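Long-range contacts in 1H-3-hydroxy-4-oxoquinoline 2,4-dioxygenase (Pseudomonas putida, PDB 3IBT), which catalyses the cofactor-independent cleavage of 3-hydroxy-1H-quinolin-4-one by dioxygen, giving N-formylanthranilate and carbon monoxide: residues I118-L123 with R242-S247; H210-P215 with P236-G241; G97-I102 with G193-R198; F25-W30 with F89-T94; K38-L43 with A253-I258. All coordinates share one frame; numbering follows the deposited sequence.

Contact 1 (I118-L123 with R242-S247); sequences IIDWLL and RTHFPS. Unlike the reference sequence in segment 118-123: I118 (reference Val).
D120 and H244 bring two loops together with their CA atoms 6.4 Å apart, one loop leaving strand 115-119 and the other leading into helix 246-249. This is the acid-histidine pair of the alpha/beta-hydrolase fold, carried here by an oxygenase: by similarity, H244 is the proton donor and acceptor and D120 increases its basicity. With CG anti to the backbone N (chi1 178°), H244 swings its imidazole toward the carboxylate. Its ND1 donates to D120 OD2 over 2.9 Å, a weak bond because the angle at the hydrogen is only 139°. OD2 meets the imidazole at its edge, close to the ring plane, whereas the carboxylate as a whole stands nearly upright to that ring, the planes 83° apart. The second oxygen, OD1, accepts from the backbone N atoms of S213 and Q214, so both oxygens have partners, which should limit the turning of the carboxylate. W153, part of the substrate site by similarity, stacks on the H244 ring. Next to the polar pair, I119 and P246 lie alongside each other, running opposite ways, with I119 CG2 against P246 CG. The other proline carbon facing this corner, P246 CD, lies 3.6 Å from D120 OD1.

Contact 2 (H210-P215 with P236-G241); sequences HIYSQP and PRHIPG
H210, I211 and Y212 pair with P236, R237 and H238 in parallel register, the two short strand axes 4.7 Å apart and inclined by 16°. R237 N donates to H210 O at 2.6 Å; the bonds from Y212 N to R237 O and from I239 N to Y212 O are weak. Y212 and H238 lie on the same face of the sheet, where their side chains run roughly perpendicular, the rings meeting obliquely. Placing CG between its backbone N and carbonyl carbon (chi1 79°) folds the tyrosine ring across toward the neighbouring strand, and H238 CA sits over one ring face in a CH-pi contact, 4.2 Å from the centroid. The strands are joined through helix 218-230 as a beta-alpha-beta unit at the edge of the alpha/beta-hydrolase sheet, and R221 and Q224 of that helix also touch the Y212 side chain. Were Y212 an alanine, H238 CA would lose the ring it sits over, and a gap is likely to open beside R221 and Q224. On the opposite face, I211 CG2 packs against I239 CG1 at 3.7 Å. Past the strand ends, S213 OG donates to I239 O over 2.9 Å from above the carbonyl plane, and G241 N reaches that oxygen from the same face. A water, 2.7 Å from H238 NE2, donates to both S213 O and G241 O.

Contact 3 (G97-I102 with G193-R198); sequences GCWVNI and GSPLDR
W99 lays the six-membered end of its indole obliquely against P195 and R198, covering the first turn of a second helix. Its CH2 lies 3.8 Å from P195 CD, while the adjacent CZ3 reaches R198 CB at 4.0 Å. A bend at chi2 (49°) turns the R198 chain so that I102 CG2 lies over the centre of one guanidinium face, 4.0 Å above the plane. E106 forms a salt bridge with NH1 of this buried group, and W192 a cation-pi contact. Helix 97-107 follows S95 at the position of the nucleophile elbow in alpha/beta hydrolases, whereas helix 195-200 is the last helix between strands 115-119 and 207-212, where this fold usually carries its cap. With a residue as small as alanine at W99, P195 and the aliphatic part of R198 are likely to face a gap, and W121 and Y189 to lose their edge-to-face partner. S194 is the N-cap of the second helix, its OG accepting from D197 N at 3.0 Å.

Contact 4 (F25-W30 with F89-T94); sequences FLLSGW and FQMVST
F25 presents the edge of its ring to two groups of the neighbouring strand, Q90 O and F89 CD1, both near the ring plane. The two phenylalanines meet obliquely, their planes 81° apart, and F25 CD1 comes 3.5 Å from F89 CD1. A chi1 of 79°, with CG between backbone N and carbonyl carbon, brings the F89 ring there. On the face of the sheet that carries F25, M91 and L27, CB of M91, built as selenomethionine, lies 4.0 Å from F25 CB, and L27 CD1 crosses to M91 CB too. L26 and V92 occupy the other face, running alongside one another in a common direction, with L26 CD2 3.6 Å from V92 CB. Four backbone bonds hold the parallel register: F25 N to Q90 O, V92 N to F25 O, L27 N to V92 O and T94 N to L27 O. Beyond the last bond T94 CG2 still lies 3.4 Å from G29 N. S28 OG donates to G29 O on a lone pair. These are central parallel strands of the alpha/beta-hydrolase sheet, whose active site is built on loops at the C-terminal strand ends; here W30 and T94 bind the substrate by similarity.

Contact 5 (K38-L43 with A253-I258); sequences KNLAPL and AVAQAI
L40, at a short, weakly bonded helical segment, packs its side chain against helix 251-261, a concise case of two helices packing on one face of the alpha/beta-hydrolase sheet. Its CB points toward the partner helix, and CG, anti to the backbone N (chi1 160°), carries the fork onto that helix. One branch, CD1, settles on the alanine backbone, 3.8 Å from A255 CA and almost as near to A255 CB. The other branch, CD2, fits between two side chains one turn apart, 3.9 Å from V254 CG1 and 4.0 Å from I258 CD1; the L40 and V254 side chains cross nearly perpendicularly, while L40 and I258 meet end on. The small A255 is consistent with the close approach, the CA atoms of L40 and A255 being 6.3 Å apart. The interface between the two segments is entirely apolar, and its surroundings continue in kind: L40 also touches L26 of strand 23-27, V254 leans on P246, and I258 on L24. Polar groups lie at the margins, where Q256 turns to R259 and E260 of its own helix and N39 ND2 bonds to D161. One turn on from L40, the partly exposed L43 adds a last contact, its CD1 3.9 Å from A255 CB.

How the contacts relate
Read from the N terminus, contact 4 is the first to close, joining strands 23-27 and 89-94 at the centre of the sheet. Contact 5 opens before that closure and ends last, at helix 251-261, so these two cross while contacts 1, 2 and 3 all fall within the span of contact 5. Contact 3 starts on helix 97-107, and contact 1 opens at the end of strand 115-119 before contact 3 has closed; they too cross, contact 3 tying helix 195-200 to helix 97-107 and contact 1 joining the strand end to segment 242-247. Contact 2 opens and closes wholly within contact 1, and extends the sheet to strand 234-238. Contacts 1, 2 and 4 thus share one sheet, flanked by contacts 3 and 5.

Contact 1 (I118-L123 with R242-S247)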
# COMPACT_ATOMS: atom_id res chain seq x y z
N ILE A 118 6.15 2.73 -3.71
CA ILE A 118 4.71 2.69 -3.64
C ILE A 118 4.21 1.94 -4.86
O ILE A 118 4.85 1.97 -5.91
CB ILE A 118 4.15 4.09 -3.63
CG1 ILE A 118 4.88 4.94 -4.69
CG2 ILE A 118 4.33 4.71 -2.24
CD1 ILE A 118 4.56 6.37 -4.61
N ILE A 119 3.10 1.24 -4.72
CA ILE A 119 2.63 0.38 -5.78
C ILE A 119 1.17 0.71 -6.06
O ILE A 119 0.33 0.64 -5.16
CB ILE A 119 2.80 -1.10 -5.42
CG1 ILE A 119 4.27 -1.41 -5.18
CG2 ILE A 119 2.23 -1.99 -6.49
CD1 ILE A 119 4.55 -2.81 -4.79
N ASP A 120 0.85 1.09 -7.28
CA ASP A 120 -0.52 1.20 -7.68
C ASP A 120 -1.34 2.08 -6.77
O ASP A 120 -2.43 1.70 -6.33
CB ASP A 120 -1.20 -0.15 -7.87
CG ASP A 120 -1.95 -0.19 -9.20
OD1 ASP A 120 -1.49 -0.92 -10.11
OD2 ASP A 120 -2.96 0.57 -9.39
N TRP A 121 -0.79 3.27 -6.53
CA TRP A 121 -1.41 4.38 -5.84
C TRP A 121 -1.91 5.34 -6.91
O TRP A 121 -1.11 5.82 -7.74
CB TRP A 121 -0.30 5.11 -5.14
CG TRP A 121 -0.73 5.98 -4.06
CD1 TRP A 121 -1.94 6.01 -3.46
CD2 TRP A 121 0.08 6.93 -3.38
NE1 TRP A 121 -1.94 6.92 -2.47
CE2 TRP A 121 -0.70 7.49 -2.38
CE3 TRP A 121 1.41 7.36 -3.53
CZ2 TRP A 121 -0.22 8.47 -1.50
CZ3 TRP A 121 1.91 8.33 -2.65
CH2 TRP A 121 1.09 8.87 -1.64
N LEU A 122 -3.22 5.64 -6.87
CA LEU A 122 -3.85 6.50 -7.87
C LEU A 122 -3.43 7.95 -7.67
O LEU A 122 -3.89 8.64 -6.75
CB LEU A 122 -5.37 6.32 -7.82
CG LEU A 122 -6.27 7.14 -8.74
CD1 LEU A 122 -6.17 6.73 -10.21
CD2 LEU A 122 -7.69 7.03 -8.23
N LEU A 123 -2.54 8.40 -8.55
CA LEU A 123 -1.86 9.65 -8.31
C LEU A 123 -2.78 10.86 -8.43
O LEU A 123 -2.46 11.96 -7.91
CB LEU A 123 -0.67 9.80 -9.23
CG LEU A 123 0.36 8.73 -8.98
CD1 LEU A 123 1.42 8.85 -10.05
CD2 LEU A 123 1.00 8.79 -7.61
N ARG A 242 -3.13 -5.94 -16.26
CA ARG A 242 -4.45 -5.39 -16.48
C ARG A 242 -5.06 -5.11 -15.11
O ARG A 242 -6.14 -4.52 -15.01
CB ARG A 242 -5.32 -6.37 -17.29
CG ARG A 242 -4.56 -7.14 -18.35
CD ARG A 242 -4.57 -6.45 -19.76
NE ARG A 242 -4.24 -5.02 -19.79
CZ ARG A 242 -5.09 -4.05 -20.14
NH1 ARG A 242 -6.35 -4.35 -20.50
NH2 ARG A 242 -4.70 -2.79 -20.12
N THR A 243 -4.34 -5.50 -14.08
CA THR A 243 -4.83 -5.57 -12.71
C THR A 243 -4.31 -4.45 -11.81
O THR A 243 -3.29 -3.81 -12.12
CB THR A 243 -4.40 -6.96 -12.15
OG1 THR A 243 -5.45 -7.87 -12.39
CG2 THR A 243 -3.92 -6.98 -10.66
N HIS A 244 -4.99 -4.26 -10.69
CA HIS A 244 -4.60 -3.30 -9.65
C HIS A 244 -3.50 -3.81 -8.67
O HIS A 244 -2.94 -3.00 -7.92
CB HIS A 244 -5.90 -2.82 -8.92
CG HIS A 244 -5.70 -1.87 -7.77
ND1 HIS A 244 -5.09 -0.64 -7.90
CD2 HIS A 244 -6.11 -1.94 -6.48
CE1 HIS A 244 -5.11 -0.01 -6.74
NE2 HIS A 244 -5.72 -0.77 -5.86
N PHE A 245 -3.15 -5.11 -8.68
CA PHE A 245 -2.20 -5.69 -7.69
C PHE A 245 -1.03 -6.32 -8.41
O PHE A 245 -0.96 -7.55 -8.60
CB PHE A 245 -2.88 -6.72 -6.85
CG PHE A 245 -4.30 -6.42 -6.64
CD1 PHE A 245 -5.26 -6.88 -7.54
CD2 PHE A 245 -4.71 -5.64 -5.55
CE1 PHE A 245 -6.63 -6.60 -7.36
CE2 PHE A 245 -6.06 -5.36 -5.34
CZ PHE A 245 -7.04 -5.84 -6.26
N PRO A 246 -0.11 -5.47 -8.87
CA PRO A 246 1.04 -6.03 -9.56
C PRO A 246 1.85 -7.04 -8.70
O PRO A 246 2.57 -7.89 -9.22
CB PRO A 246 1.87 -4.79 -9.91
CG PRO A 246 1.32 -3.66 -9.14
CD PRO A 246 -0.09 -3.99 -8.80
N SER A 247 1.74 -6.96 -7.39
CA SER A 247 2.45 -7.89 -6.53
C SER A 247 1.86 -9.29 -6.64
O SER A 247 2.53 -10.25 -6.31
CB SER A 247 2.36 -7.41 -5.11
OG SER A 247 0.98 -7.19 -4.80

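Contact 2 (H210-P215 with P236-G241)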
# COMPACT_ATOMS: atom_id res chain seq x y z
N HIS A 210 7.32 4.63 -8.09
CA HIS A 210 5.95 4.16 -8.25
C HIS A 210 5.84 3.04 -9.26
O HIS A 210 6.00 3.28 -10.48
CB HIS A 210 5.02 5.30 -8.70
CG HIS A 210 3.56 4.94 -8.68
ND1 HIS A 210 2.67 5.37 -9.63
CD2 HIS A 210 2.85 4.16 -7.81
CE1 HIS A 210 1.46 4.89 -9.35
NE2 HIS A 210 1.55 4.15 -8.25
N ILE A 211 5.58 1.83 -8.77
CA ILE A 211 5.28 0.65 -9.59
C ILE A 211 3.77 0.52 -9.76
O ILE A 211 3.03 0.72 -8.83
CB ILE A 211 5.81 -0.64 -8.93
CG1 ILE A 211 7.34 -0.58 -8.78
CG2 ILE A 211 5.48 -1.84 -9.75
CD1 ILE A 211 7.89 -1.55 -7.72
N TYR A 212 3.28 0.20 -10.94
CA TYR A 212 1.84 0.31 -11.16
C TYR A 212 1.45 -0.20 -12.53
O TYR A 212 2.21 -0.04 -13.53
CB TYR A 212 1.44 1.77 -11.06
CG TYR A 212 1.77 2.53 -12.32
CD1 TYR A 212 0.82 2.69 -13.31
CD2 TYR A 212 3.04 3.04 -12.54
CE1 TYR A 212 1.12 3.36 -14.51
CE2 TYR A 212 3.34 3.74 -13.73
CZ TYR A 212 2.38 3.88 -14.71
OH TYR A 212 2.64 4.53 -15.88
N SER A 213 0.27 -0.82 -12.58
CA SER A 213 -0.30 -1.26 -13.86
C SER A 213 -1.58 -0.49 -14.21
O SER A 213 -1.88 -0.20 -15.36
CB SER A 213 -0.60 -2.74 -13.81
OG SER A 213 0.53 -3.45 -13.32
N GLN A 214 -2.32 -0.13 -13.18
CA GLN A 214 -3.64 0.50 -13.31
C GLN A 214 -3.61 1.95 -12.80
O GLN A 214 -2.75 2.31 -11.96
CB GLN A 214 -4.64 -0.34 -12.50
CG GLN A 214 -5.87 -0.50 -13.27
CD GLN A 214 -6.92 -1.27 -12.56
OE1 GLN A 214 -7.02 -2.49 -12.75
NE2 GLN A 214 -7.77 -0.57 -11.78
N PRO A 215 -4.51 2.82 -13.24
CA PRO A 215 -5.57 2.75 -14.19
C PRO A 215 -5.04 2.62 -15.64
O PRO A 215 -3.92 3.06 -15.96
CB PRO A 215 -6.29 4.07 -13.97
CG PRO A 215 -5.30 4.94 -13.33
CD PRO A 215 -4.43 4.13 -12.58
N PRO A 236 8.60 6.57 -11.97
CA PRO A 236 7.52 5.65 -12.28
C PRO A 236 8.09 4.37 -12.93
O PRO A 236 9.13 4.42 -13.59
CB PRO A 236 6.68 6.44 -13.26
CG PRO A 236 7.56 7.51 -13.79
CD PRO A 236 8.71 7.71 -12.91
N ARG A 237 7.46 3.23 -12.69
CA ARG A 237 7.77 2.00 -13.43
C ARG A 237 6.42 1.33 -13.70
O ARG A 237 5.78 0.88 -12.76
CB ARG A 237 8.63 1.06 -12.57
CG ARG A 237 10.06 0.87 -12.99
CD ARG A 237 10.96 0.65 -11.77
NE ARG A 237 12.28 1.26 -12.00
CZ ARG A 237 12.54 2.59 -11.91
NH1 ARG A 237 11.61 3.47 -11.57
NH2 ARG A 237 13.76 3.05 -12.18
N HIS A 238 5.97 1.35 -14.96
CA HIS A 238 4.76 0.64 -15.44
C HIS A 238 5.01 -0.84 -15.68
O HIS A 238 5.76 -1.20 -16.60
CB HIS A 238 4.34 1.25 -16.78
CG HIS A 238 3.09 0.66 -17.38
ND1 HIS A 238 3.07 0.06 -18.61
CD2 HIS A 238 1.80 0.65 -16.94
CE1 HIS A 238 1.84 -0.33 -18.90
NE2 HIS A 238 1.05 0.01 -17.90
N ILE A 239 4.38 -1.73 -14.89
CA ILE A 239 4.30 -3.14 -15.32
C ILE A 239 3.04 -3.27 -16.20
O ILE A 239 1.98 -2.81 -15.80
CB ILE A 239 4.17 -4.09 -14.12
CG1 ILE A 239 4.99 -3.61 -12.92
CG2 ILE A 239 4.59 -5.48 -14.50
CD1 ILE A 239 6.51 -3.52 -13.14
N PRO A 240 3.15 -3.81 -17.43
CA PRO A 240 1.93 -3.95 -18.24
C PRO A 240 1.00 -5.10 -17.79
O PRO A 240 0.91 -6.14 -18.44
CB PRO A 240 2.45 -4.16 -19.66
CG PRO A 240 3.88 -4.32 -19.57
CD PRO A 240 4.35 -4.24 -18.16
N GLY A 241 0.32 -4.91 -16.68
CA GLY A 241 -0.72 -5.84 -16.22
C GLY A 241 -2.05 -5.25 -16.59
O GLY A 241 -2.11 -4.19 -17.18
O HOH W 1 -1.31 -1.34 -17.61

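Contact 3 (G97-I102 with G193-R198)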
# COMPACT_ATOMS: atom_id res chain seq x y z
N GLY A 97 -2.18 2.32 1.26
CA GLY A 97 -1.11 2.11 2.24
C GLY A 97 -0.02 3.16 2.04
O GLY A 97 0.70 3.49 2.96
N CYS A 98 0.08 3.72 0.84
CA CYS A 98 1.09 4.70 0.55
C CYS A 98 1.01 6.00 1.35
O CYS A 98 2.05 6.50 1.82
CB CYS A 98 1.04 5.00 -0.93
SG CYS A 98 1.17 3.43 -1.90
N TRP A 99 -0.21 6.55 1.49
CA TRP A 99 -0.45 7.62 2.45
C TRP A 99 0.31 7.35 3.78
O TRP A 99 0.96 8.26 4.30
CB TRP A 99 -1.95 7.80 2.77
CG TRP A 99 -2.81 8.09 1.63
CD1 TRP A 99 -3.66 7.23 0.99
CD2 TRP A 99 -2.94 9.36 0.97
NE1 TRP A 99 -4.28 7.88 -0.05
CE2 TRP A 99 -3.85 9.18 -0.09
CE3 TRP A 99 -2.32 10.61 1.15
CZ2 TRP A 99 -4.19 10.22 -0.97
CZ3 TRP A 99 -2.67 11.66 0.27
CH2 TRP A 99 -3.59 11.45 -0.78
N VAL A 100 0.21 6.13 4.32
CA VAL A 100 0.99 5.75 5.53
C VAL A 100 2.53 5.79 5.29
O VAL A 100 3.28 6.40 6.05
CB VAL A 100 0.56 4.34 6.06
CG1 VAL A 100 1.34 3.93 7.29
CG2 VAL A 100 -0.97 4.28 6.29
N ASN A 101 2.97 5.13 4.23
CA ASN A 101 4.36 5.17 3.78
C ASN A 101 4.95 6.59 3.77
O ASN A 101 5.96 6.87 4.45
CB ASN A 101 4.41 4.55 2.38
CG ASN A 101 5.82 4.30 1.90
OD1 ASN A 101 6.79 4.89 2.41
ND2 ASN A 101 5.96 3.43 0.90
N ILE A 102 4.31 7.51 3.03
CA ILE A 102 4.82 8.86 2.94
C ILE A 102 4.79 9.60 4.27
O ILE A 102 5.66 10.42 4.55
CB ILE A 102 4.11 9.63 1.83
CG1 ILE A 102 4.39 8.92 0.52
CG2 ILE A 102 4.65 11.04 1.68
CD1 ILE A 102 5.85 8.77 0.22
N GLY A 193 -5.16 16.83 -1.75
CA GLY A 193 -5.56 17.01 -3.14
C GLY A 193 -5.27 15.71 -3.85
O GLY A 193 -6.18 15.11 -4.41
N SER A 194 -4.01 15.25 -3.82
CA SER A 194 -3.65 14.06 -4.52
C SER A 194 -2.37 13.55 -3.93
O SER A 194 -1.60 14.32 -3.36
CB SER A 194 -3.35 14.42 -5.98
OG SER A 194 -2.23 15.29 -6.00
N PRO A 195 -2.10 12.26 -4.11
CA PRO A 195 -0.76 11.76 -3.89
C PRO A 195 0.33 12.67 -4.45
O PRO A 195 1.30 12.93 -3.77
CB PRO A 195 -0.76 10.46 -4.62
CG PRO A 195 -2.11 9.99 -4.49
CD PRO A 195 -3.01 11.18 -4.49
N LEU A 196 0.20 13.16 -5.68
CA LEU A 196 1.25 14.04 -6.21
C LEU A 196 1.52 15.31 -5.38
O LEU A 196 2.68 15.71 -5.21
CB LEU A 196 0.96 14.44 -7.65
CG LEU A 196 1.15 13.27 -8.61
CD1 LEU A 196 0.22 13.54 -9.81
CD2 LEU A 196 2.66 13.08 -9.00
N ASP A 197 0.46 15.95 -4.89
CA ASP A 197 0.59 17.13 -4.04
C ASP A 197 1.14 16.74 -2.70
O ASP A 197 2.01 17.41 -2.16
CB ASP A 197 -0.76 17.80 -3.82
CG ASP A 197 -1.30 18.45 -5.08
OD1 ASP A 197 -0.75 18.20 -6.17
OD2 ASP A 197 -2.27 19.24 -5.00
N ARG A 198 0.61 15.67 -2.13
CA ARG A 198 1.19 15.14 -0.90
C ARG A 198 2.73 15.13 -0.98
O ARG A 198 3.40 15.78 -0.17
CB ARG A 198 0.63 13.74 -0.62
CG ARG A 198 1.23 13.02 0.54
CD ARG A 198 1.27 13.91 1.71
NE ARG A 198 1.51 13.19 2.96
CZ ARG A 198 2.37 13.62 3.87
NH1 ARG A 198 2.55 12.94 5.01
NH2 ARG A 198 3.07 14.73 3.64

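Contact 4 (F25-W30 with F89-T94)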
# COMPACT_ATOMS: atom_id res chain seq x y z
N PHE A 25 10.04 -3.54 4.56
CA PHE A 25 8.66 -3.77 4.99
C PHE A 25 7.74 -3.87 3.79
O PHE A 25 7.78 -3.01 2.87
CB PHE A 25 8.18 -2.62 5.86
CG PHE A 25 8.56 -2.73 7.30
CD1 PHE A 25 9.70 -2.11 7.76
CD2 PHE A 25 7.76 -3.44 8.19
CE1 PHE A 25 10.08 -2.20 9.13
CE2 PHE A 25 8.11 -3.56 9.57
CZ PHE A 25 9.27 -2.93 10.05
N LEU A 26 6.89 -4.90 3.79
CA LEU A 26 5.85 -4.99 2.77
C LEU A 26 4.48 -4.65 3.34
O LEU A 26 3.89 -5.49 4.02
CB LEU A 26 5.87 -6.37 2.10
CG LEU A 26 6.99 -6.72 1.11
CD1 LEU A 26 6.51 -7.82 0.17
CD2 LEU A 26 7.47 -5.53 0.29
N LEU A 27 3.98 -3.44 3.03
CA LEU A 27 2.74 -2.86 3.64
C LEU A 27 1.55 -2.80 2.70
O LEU A 27 1.62 -2.14 1.65
CB LEU A 27 2.98 -1.43 4.12
CG LEU A 27 4.18 -1.12 5.01
CD1 LEU A 27 4.48 0.42 5.05
CD2 LEU A 27 3.95 -1.71 6.39
N SER A 28 0.44 -3.42 3.08
CA SER A 28 -0.73 -3.48 2.18
C SER A 28 -1.67 -2.21 2.08
O SER A 28 -1.43 -1.17 2.68
CB SER A 28 -1.56 -4.70 2.57
OG SER A 28 -2.53 -4.28 3.50
N GLY A 29 -2.76 -2.32 1.31
CA GLY A 29 -3.80 -1.31 1.38
C GLY A 29 -4.78 -1.67 2.48
O GLY A 29 -4.54 -2.63 3.24
N TRP A 30 -5.85 -0.87 2.59
CA TRP A 30 -6.94 -1.12 3.54
C TRP A 30 -7.65 -2.38 3.12
O TRP A 30 -7.72 -2.66 1.91
CB TRP A 30 -7.96 0.02 3.52
CG TRP A 30 -7.45 1.28 4.12
CD1 TRP A 30 -6.73 2.26 3.48
CD2 TRP A 30 -7.61 1.71 5.48
NE1 TRP A 30 -6.42 3.27 4.37
CE2 TRP A 30 -6.96 2.97 5.60
CE3 TRP A 30 -8.25 1.17 6.61
CZ2 TRP A 30 -6.93 3.69 6.81
CZ3 TRP A 30 -8.21 1.88 7.82
CH2 TRP A 30 -7.55 3.12 7.91
N PHE A 89 16.15 0.60 7.44
CA PHE A 89 15.03 -0.10 6.77
C PHE A 89 14.36 0.71 5.66
O PHE A 89 14.47 1.93 5.58
CB PHE A 89 13.96 -0.55 7.78
CG PHE A 89 13.04 0.54 8.21
CD1 PHE A 89 11.79 0.70 7.61
CD2 PHE A 89 13.42 1.43 9.21
CE1 PHE A 89 10.94 1.73 8.01
CE2 PHE A 89 12.58 2.44 9.61
CZ PHE A 89 11.33 2.60 9.01
N GLN A 90 13.64 -0.01 4.80
CA GLN A 90 12.92 0.56 3.69
C GLN A 90 11.51 0.06 3.79
O GLN A 90 11.24 -0.83 4.62
CB GLN A 90 13.57 0.11 2.42
CG GLN A 90 14.77 0.93 2.14
CD GLN A 90 15.97 0.10 1.81
OE1 GLN A 90 16.25 -0.90 2.48
NE2 GLN A 90 16.70 0.52 0.77
N MSE A 91 10.60 0.64 3.00
CA MSE A 91 9.23 0.15 2.94
C MSE A 91 8.65 0.18 1.55
O MSE A 91 9.03 1.00 0.74
CB MSE A 91 8.34 0.90 3.91
CG MSE A 91 8.81 2.31 4.16
SE MSE A 91 7.65 3.13 5.54
CE MSE A 91 8.13 1.97 7.07
N VAL A 92 7.75 -0.75 1.28
CA VAL A 92 7.10 -0.82 0.01
C VAL A 92 5.66 -0.93 0.33
O VAL A 92 5.25 -1.84 1.04
CB VAL A 92 7.54 -2.08 -0.76
CG1 VAL A 92 6.49 -2.52 -1.79
CG2 VAL A 92 8.93 -1.91 -1.41
N SER A 93 4.86 -0.01 -0.19
CA SER A 93 3.44 0.01 0.16
C SER A 93 2.53 -0.11 -1.04
O SER A 93 2.90 0.19 -2.18
CB SER A 93 3.08 1.25 1.01
OG SER A 93 3.39 2.46 0.33
N THR A 94 1.32 -0.57 -0.78
CA THR A 94 0.32 -0.77 -1.81
C THR A 94 -0.81 0.24 -1.72
O THR A 94 -1.31 0.57 -0.62
CB THR A 94 -0.24 -2.18 -1.71
OG1 THR A 94 0.46 -3.00 -2.65
CG2 THR A 94 -1.80 -2.25 -1.99

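Contact 5 (K38-L43 with A253-I258)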
# COMPACT_ATOMS: atom_id res chain seq x y z
N LYS A 38 1.99 -12.70 -1.08
CA LYS A 38 2.32 -14.10 -0.91
C LYS A 38 3.28 -14.54 -1.98
O LYS A 38 4.15 -15.41 -1.69
CB LYS A 38 1.07 -14.99 -0.89
CG LYS A 38 0.32 -15.09 -2.22
CD LYS A 38 -0.81 -16.10 -2.08
CE LYS A 38 -1.22 -16.63 -3.45
NZ LYS A 38 -2.70 -16.84 -3.66
N ASN A 39 3.15 -13.95 -3.18
CA ASN A 39 4.01 -14.31 -4.33
C ASN A 39 5.30 -13.55 -4.30
O ASN A 39 6.34 -14.11 -4.57
CB ASN A 39 3.32 -14.12 -5.68
CG ASN A 39 2.14 -15.05 -5.88
OD1 ASN A 39 2.05 -16.14 -5.29
ND2 ASN A 39 1.19 -14.61 -6.74
N LEU A 40 5.24 -12.29 -3.90
CA LEU A 40 6.41 -11.41 -3.95
C LEU A 40 7.43 -11.62 -2.82
O LEU A 40 8.65 -11.54 -3.02
CB LEU A 40 5.92 -9.96 -4.03
CG LEU A 40 6.85 -8.86 -3.64
CD1 LEU A 40 8.03 -8.87 -4.59
CD2 LEU A 40 6.07 -7.63 -3.73
N ALA A 41 6.93 -11.92 -1.63
CA ALA A 41 7.79 -12.07 -0.47
C ALA A 41 8.78 -13.20 -0.59
O ALA A 41 9.96 -12.95 -0.35
CB ALA A 41 6.99 -12.19 0.82
N PRO A 42 8.35 -14.43 -0.96
CA PRO A 42 9.37 -15.49 -1.00
C PRO A 42 10.51 -15.16 -1.96
O PRO A 42 11.61 -15.61 -1.74
CB PRO A 42 8.60 -16.72 -1.47
CG PRO A 42 7.22 -16.45 -1.00
CD PRO A 42 7.03 -14.99 -1.32
N LEU A 43 10.25 -14.33 -2.97
CA LEU A 43 11.29 -13.91 -3.88
C LEU A 43 12.27 -12.97 -3.17
O LEU A 43 13.49 -13.19 -3.23
CB LEU A 43 10.70 -13.25 -5.13
CG LEU A 43 9.69 -14.05 -5.97
CD1 LEU A 43 9.30 -13.35 -7.24
CD2 LEU A 43 10.23 -15.45 -6.28
N ALA A 253 8.08 -9.46 -11.98
CA ALA A 253 8.41 -8.11 -12.42
C ALA A 253 8.63 -7.19 -11.21
O ALA A 253 9.70 -6.56 -11.09
CB ALA A 253 7.38 -7.59 -13.30
N VAL A 254 7.64 -7.13 -10.30
CA VAL A 254 7.77 -6.31 -9.10
C VAL A 254 9.06 -6.61 -8.31
O VAL A 254 9.70 -5.70 -7.81
CB VAL A 254 6.57 -6.42 -8.19
CG1 VAL A 254 6.78 -5.58 -6.94
CG2 VAL A 254 5.34 -5.92 -8.90
N ALA A 255 9.46 -7.87 -8.22
CA ALA A 255 10.60 -8.21 -7.37
C ALA A 255 11.84 -7.59 -7.98
O ALA A 255 12.76 -7.13 -7.28
CB ALA A 255 10.74 -9.71 -7.23
N GLN A 256 11.87 -7.56 -9.30
CA GLN A 256 13.08 -7.14 -9.94
C GLN A 256 13.22 -5.63 -9.78
O GLN A 256 14.33 -5.11 -9.63
CB GLN A 256 13.10 -7.57 -11.39
CG GLN A 256 14.43 -7.27 -12.04
CD GLN A 256 15.57 -8.03 -11.37
OE1 GLN A 256 15.36 -9.08 -10.71
NE2 GLN A 256 16.78 -7.50 -11.52
N ALA A 257 12.08 -4.94 -9.76
CA ALA A 257 12.02 -3.49 -9.66
C ALA A 257 12.40 -3.04 -8.26
O ALA A 257 13.13 -2.05 -8.11
CB ALA A 257 10.64 -3.00 -9.99
N ILE A 258 11.89 -3.78 -7.26
CA ILE A 258 12.21 -3.52 -5.85
C ILE A 258 13.70 -3.76 -5.68
O ILE A 258 14.42 -2.89 -5.21
CB ILE A 258 11.40 -4.41 -4.89
CG1 ILE A 258 9.92 -4.00 -4.92
CG2 ILE A 258 11.93 -4.29 -3.47
CD1 ILE A 258 9.03 -4.95 -4.22